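Local coordinates for AT-less polyketide synthase (Streptomyces platensis subsp. rosaceus, PDB 4QYR), which is the ketosynthase domain KS3 of MgsE, an AT-less synthase of the isomigrastatin pathway, and probably condenses acyl units on carrier proteins during polyketide chain extension, at residues Ile38-Gly43 against Ala64-Gly69; Thr117-Gly122 against Met151-Ile156. One frame throughout, in Å; residues are numbered along the deposited sequence.

Contact 1: Ile38-Gly43 against Ala64-Gly69; sequences IADYPG and AGRIEG
Arg66 reaches across to the backbone of Asp40 and, with Ala64, accounts for most of the surface buried between the loop Ala64-Gly69 and the strand and turn Ile38-Gly43. Its guanidinium meets the carbonyl of Asp40 side-on, so that two nitrogens share one oxygen: NE of Arg66 donates to O of Asp40 at 2.7 Å, nearly in line with the C=O bond, and NH1 of Arg66 adds a more bent bond to the same atom at 3.0 Å. The oxygen lies in the guanidinium plane, which fixes the rotation of the group. A bend at chi3 (-87°) turns the end of the arginine toward this carbonyl. Pro42 O sits over one face of the guanidinium, while the carboxylate of Asp40, its plane turned 69° from that of the guanidinium, forms a long salt bridge from OD1 to Arg66 NH1 (3.6 Å). A water bridges the same two atoms.

Ala64 is held by its backbone. It forms an antiparallel hydrogen-bonded pair with Ala39, Ala39 N donating to Ala64 O at 2.9 Å and Ala64 N to Ala39 O at 3.1 Å. Its methyl CB packs against CD1 of Tyr41 at 4.1 Å, and the Tyr41 ring carries CB of Pro42, which follows a cis peptide bond, over one face.

The pair joins strands 39-40 and 63-64 into a two-stranded antiparallel sheet in the N-terminal part of the ketosynthase, separate from the large mixed sheet. Tyr41 ties it to the region after strand 194-201 of that main sheet, bonding through OH to Leu203 O, and its ring meets Phe209 of helix 207-214.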
loop_
_atom_site.group_PDB
_atom_site.type_symbol
_atom_site.label_atom_id
_atom_site.label_comp_id
_atom_site.label_asym_id
_atom_site.label_seq_id
_atom_site.Cartn_x
_atom_site.Cartn_y
_atom_site.Cartn_z
ATOM N N ILE A 38 27.981 10.886 4.793
ATOM C CA ILE A 38 28.137 9.455 4.636
ATOM C C ILE A 38 29.279 8.977 5.530
ATOM O O ILE A 38 30.323 9.626 5.633
ATOM C CB ILE A 38 28.356 9.072 3.157
ATOM C CG1 ILE A 38 27.003 9.001 2.446
ATOM C CG2 ILE A 38 29.054 7.745 3.022
ATOM C CD1 ILE A 38 26.710 10.203 1.571
ATOM N N ALA A 39 29.044 7.859 6.210
ATOM C CA ALA A 39 30.040 7.251 7.075
ATOM C C ALA A 39 30.319 5.796 6.682
ATOM O O ALA A 39 30.076 5.385 5.542
ATOM C CB ALA A 39 29.589 7.330 8.504
ATOM N N ASP A 40 30.824 5.017 7.635
ATOM C CA ASP A 40 31.183 3.622 7.393
ATOM C C ASP A 40 30.090 2.672 7.847
ATOM O O ASP A 40 29.346 2.977 8.774
ATOM C CB ASP A 40 32.485 3.282 8.121
ATOM C CG ASP A 40 32.379 3.457 9.636
ATOM O OD1 ASP A 40 32.563 4.599 10.131
ATOM O OD2 ASP A 40 32.116 2.446 10.329
ATOM N N TYR A 41 29.997 1.513 7.212
ATOM C CA TYR A 41 29.078 0.480 7.684
ATOM C C TYR A 41 29.884 -0.744 8.099
ATOM O O TYR A 41 30.823 -1.114 7.406
ATOM C CB TYR A 41 28.057 0.127 6.597
ATOM C CG TYR A 41 26.881 -0.680 7.096
ATOM C CD1 TYR A 41 25.829 -0.076 7.755
ATOM C CD2 TYR A 41 26.836 -2.050 6.917
ATOM C CE1 TYR A 41 24.757 -0.817 8.216
ATOM C CE2 TYR A 41 25.769 -2.803 7.370
ATOM C CZ TYR A 41 24.729 -2.186 8.014
ATOM O OH TYR A 41 23.661 -2.950 8.456
ATOM N N PRO A 42 29.530 -1.387 9.225
ATOM C CA PRO A 42 28.410 -1.118 10.134
ATOM C C PRO A 42 28.673 -0.124 11.260
ATOM O O PRO A 42 27.761 0.616 11.615
ATOM C CB PRO A 42 28.131 -2.492 10.738
ATOM C CG PRO A 42 29.474 -3.154 10.764
ATOM C CD PRO A 42 30.180 -2.676 9.530
ATOM N N GLY A 43 29.876 -0.120 11.827
ATOM C CA GLY A 43 30.124 0.626 13.044
ATOM C C GLY A 43 29.800 -0.269 14.225
ATOM O O GLY A 43 29.725 -1.496 14.071
ATOM N N ALA A 64 27.622 3.891 4.338
ATOM C CA ALA A 64 26.203 4.225 4.456
ATOM C C ALA A 64 26.022 5.560 5.144
ATOM O O ALA A 64 26.883 5.997 5.904
ATOM C CB ALA A 64 25.442 3.140 5.216
ATOM N N GLY A 65 24.906 6.215 4.855
ATOM C CA GLY A 65 24.441 7.292 5.696
ATOM C C GLY A 65 23.725 6.610 6.841
ATOM O O GLY A 65 22.781 5.857 6.619
ATOM N N ARG A 66 24.185 6.846 8.061
ATOM C CA ARG A 66 23.600 6.219 9.246
ATOM C C ARG A 66 22.972 7.217 10.200
ATOM O O ARG A 66 23.430 8.353 10.348
ATOM C CB ARG A 66 24.645 5.424 10.023
ATOM C CG ARG A 66 25.096 4.163 9.360
ATOM C CD ARG A 66 25.866 3.310 10.348
ATOM N NE ARG A 66 27.300 3.622 10.405
ATOM C CZ ARG A 66 27.902 4.265 11.406
ATOM N NH1 ARG A 66 29.212 4.473 11.366
ATOM N NH2 ARG A 66 27.202 4.695 12.452
ATOM N N ILE A 67 21.929 6.756 10.863
ATOM C CA ILE A 67 21.324 7.473 11.954
ATOM C C ILE A 67 21.990 7.017 13.245
ATOM O O ILE A 67 22.160 5.813 13.479
ATOM C CB ILE A 67 19.813 7.204 12.001
ATOM C CG1 ILE A 67 19.131 7.890 10.834
ATOM C CG2 ILE A 67 19.200 7.646 13.326
ATOM C CD1 ILE A 67 17.672 7.720 10.882
ATOM N N GLU A 68 22.386 7.954 14.090
ATOM C CA GLU A 68 22.940 7.533 15.359
ATOM C C GLU A 68 21.821 7.192 16.340
ATOM O O GLU A 68 20.812 7.908 16.424
ATOM C CB GLU A 68 23.857 8.602 15.937
ATOM C CG GLU A 68 25.259 8.072 16.201
ATOM C CD GLU A 68 25.253 6.747 16.974
ATOM O OE1 GLU A 68 24.489 6.625 17.961
ATOM O OE2 GLU A 68 26.010 5.823 16.589
ATOM N N GLY A 69 21.986 6.083 17.061
ATOM C CA GLY A 69 21.064 5.731 18.127
ATOM C C GLY A 69 19.846 4.982 17.644
ATOM O O GLY A 69 18.721 5.224 18.079
HETATM O O HOH W 1 31.633 5.003 13.174
#

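Contact 2: Thr117-Gly122 against Met151-Ile156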
loop_
_atom_site.group_PDB
_atom_site.type_symbol
_atom_site.label_atom_id
_atom_site.label_comp_id
_atom_site.label_asym_id
_atom_site.label_seq_id
_atom_site.Cartn_x
_atom_site.Cartn_y
_atom_site.Cartn_z
ATOM N N THR A 117 -8.466 10.232 10.811
ATOM C CA THR A 117 -7.146 10.590 10.352
ATOM C C THR A 117 -6.506 9.371 9.731
ATOM O O THR A 117 -6.463 8.292 10.343
ATOM C CB THR A 117 -6.289 11.102 11.495
ATOM O OG1 THR A 117 -6.784 12.381 11.888
ATOM C CG2 THR A 117 -4.837 11.238 11.070
ATOM N N GLY A 118 -6.012 9.539 8.511
ATOM C CA GLY A 118 -5.358 8.457 7.804
ATOM C C GLY A 118 -3.875 8.415 8.086
ATOM O O GLY A 118 -3.267 9.412 8.458
ATOM N N VAL A 119 -3.289 7.247 7.898
ATOM C CA VAL A 119 -1.883 7.042 8.176
ATOM C C VAL A 119 -1.273 6.222 7.059
ATOM O O VAL A 119 -1.662 5.078 6.850
ATOM C CB VAL A 119 -1.673 6.316 9.499
ATOM C CG1 VAL A 119 -0.204 5.948 9.654
ATOM C CG2 VAL A 119 -2.195 7.166 10.674
ATOM N N TYR A 120 -0.323 6.817 6.342
ATOM C CA TYR A 120 0.293 6.198 5.164
ATOM C C TYR A 120 1.793 6.276 5.306
ATOM O O TYR A 120 2.366 7.353 5.225
ATOM C CB TYR A 120 -0.150 6.895 3.888
ATOM C CG TYR A 120 -1.632 7.144 3.831
ATOM C CD1 TYR A 120 -2.471 6.325 3.095
ATOM C CD2 TYR A 120 -2.194 8.213 4.515
ATOM C CE1 TYR A 120 -3.835 6.571 3.032
ATOM C CE2 TYR A 120 -3.543 8.470 4.464
ATOM C CZ TYR A 120 -4.366 7.655 3.727
ATOM O OH TYR A 120 -5.720 7.934 3.712
ATOM N N PHE A 121 2.438 5.149 5.536
ATOM C CA PHE A 121 3.839 5.197 5.914
ATOM C C PHE A 121 4.664 4.269 5.014
ATOM O O PHE A 121 4.337 3.093 4.846
ATOM C CB PHE A 121 3.981 4.809 7.374
ATOM C CG PHE A 121 5.100 5.487 8.068
ATOM C CD1 PHE A 121 4.850 6.557 8.919
ATOM C CD2 PHE A 121 6.407 5.062 7.894
ATOM C CE1 PHE A 121 5.898 7.206 9.575
ATOM C CE2 PHE A 121 7.459 5.706 8.552
ATOM C CZ PHE A 121 7.204 6.774 9.391
ATOM N N GLY A 122 5.725 4.799 4.415
ATOM C CA GLY A 122 6.491 4.018 3.462
ATOM C C GLY A 122 7.575 3.255 4.175
ATOM O O GLY A 122 8.199 3.785 5.097
HETATM N N MSE A 151 1.979 -3.582 10.633
HETATM C CA MSE A 151 1.994 -3.140 12.017
HETATM C C MSE A 151 2.612 -1.773 12.169
HETATM O O MSE A 151 2.175 -0.974 13.002
HETATM C CB MSE A 151 2.715 -4.151 12.902
HETATM C CG MSE A 151 1.784 -5.267 13.361
HETATM SE SE MSE A 151 0.152 -4.552 14.179
HETATM C CE MSE A 151 -0.856 -6.192 14.204
ATOM N N LEU A 152 3.610 -1.492 11.351
ATOM C CA LEU A 152 4.207 -0.179 11.359
ATOM C C LEU A 152 3.117 0.889 11.297
ATOM O O LEU A 152 3.103 1.811 12.102
ATOM C CB LEU A 152 5.173 -0.028 10.198
ATOM C CG LEU A 152 6.115 1.170 10.238
ATOM C CD1 LEU A 152 7.290 0.873 9.340
ATOM C CD2 LEU A 152 5.432 2.400 9.767
ATOM N N ALA A 153 2.190 0.745 10.357
ATOM C CA ALA A 153 1.130 1.731 10.198
ATOM C C ALA A 153 0.068 1.557 11.272
ATOM O O ALA A 153 -0.300 2.518 11.940
ATOM C CB ALA A 153 0.504 1.629 8.803
ATOM N N ASN A 154 -0.419 0.333 11.447
ATOM C CA ASN A 154 -1.554 0.113 12.333
ATOM C C ASN A 154 -1.236 0.462 13.792
ATOM O O ASN A 154 -2.070 1.016 14.508
ATOM C CB ASN A 154 -2.043 -1.339 12.234
ATOM C CG ASN A 154 -2.498 -1.723 10.821
ATOM O OD1 ASN A 154 -2.851 -0.874 10.002
ATOM N ND2 ASN A 154 -2.506 -3.015 10.546
ATOM N N ARG A 155 -0.025 0.162 14.231
ATOM C CA ARG A 155 0.347 0.497 15.600
ATOM C C ARG A 155 0.237 2.021 15.798
ATOM O O ARG A 155 -0.118 2.495 16.878
ATOM C CB ARG A 155 1.752 -0.022 15.919
ATOM C CG ARG A 155 2.292 0.380 17.265
ATOM C CD ARG A 155 3.201 -0.688 17.842
ATOM N NE ARG A 155 3.856 -1.468 16.792
ATOM C CZ ARG A 155 4.146 -2.763 16.905
ATOM N NH1 ARG A 155 3.831 -3.436 18.016
ATOM N NH2 ARG A 155 4.737 -3.392 15.904
ATOM N N ILE A 156 0.498 2.791 14.750
ATOM C CA ILE A 156 0.389 4.241 14.857
ATOM C C ILE A 156 -1.062 4.655 15.012
ATOM O O ILE A 156 -1.396 5.452 15.877
ATOM C CB ILE A 156 0.990 4.958 13.635
ATOM C CG1 ILE A 156 2.520 4.926 13.710
ATOM C CG2 ILE A 156 0.534 6.405 13.583
ATOM C CD1 ILE A 156 3.205 5.028 12.339
#
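Strand 117-122 and helix 151-156 run roughly antiparallel (151°), with their axes approaching to 8.3 Å and the backbones nearest at Phe121 and Ala153, whose CA atoms are 6.1 Å apart. Val119 and Phe121, alternate residues on one face of the strand, point at the helix and meet Leu152, Ala153 and Ile156. The interface is apolar and buried. Leu152 extends its CD2 methyl to the CG-CD2 side of the Phe121 ring, 3.4 Å from CD2 of Phe121, and the two side chains cross at about a right angle. At the other ortho carbon, CD1 of Phe121 is met by CD1 of Ile156 at 4.1 Å, so the ring touches residues one helical turn apart. Ile156 has its CG2 branch anti to the backbone N, and this methyl lies 4.0 Å from CG1 of Val119.

Helix 149-160 lies in the connection of a beta-alpha-beta crossover between the parallel neighbours 117-122 and 166-169 of the large mixed sheet, in the N-terminal part of the thiolase-type ketosynthase fold. Helix 90-106 adds Ala95 and Val99 against Phe121, while Met151, present as selenomethionine, and Arg155 pack on Phe425 and Leu276 of the second subunit.

Overall arrangement
Beyond strand 9-17 and helix 24-33, the chain enters contact 1, which closes an excursion of 20 residues containing helix 51-56 and joins the two strands of a small two-stranded sheet. It then passes through helices 82-86 and 90-106 to strand 117-122 of the large mixed sheet. Contact 2 closes a second, largely helical loop when helix 149-160 returns to that strand, before the chain goes on to strand 166-169 beside it. The contacts follow in series and neither nest nor cross. The centres of contact 1 and contact 2 are about 26 Å apart, and the nearest atoms of contact 1 and contact 2 about 11 Å. One is partly buried, away from the main sheet, the other in the core of the ketosynthase near the subunit interface.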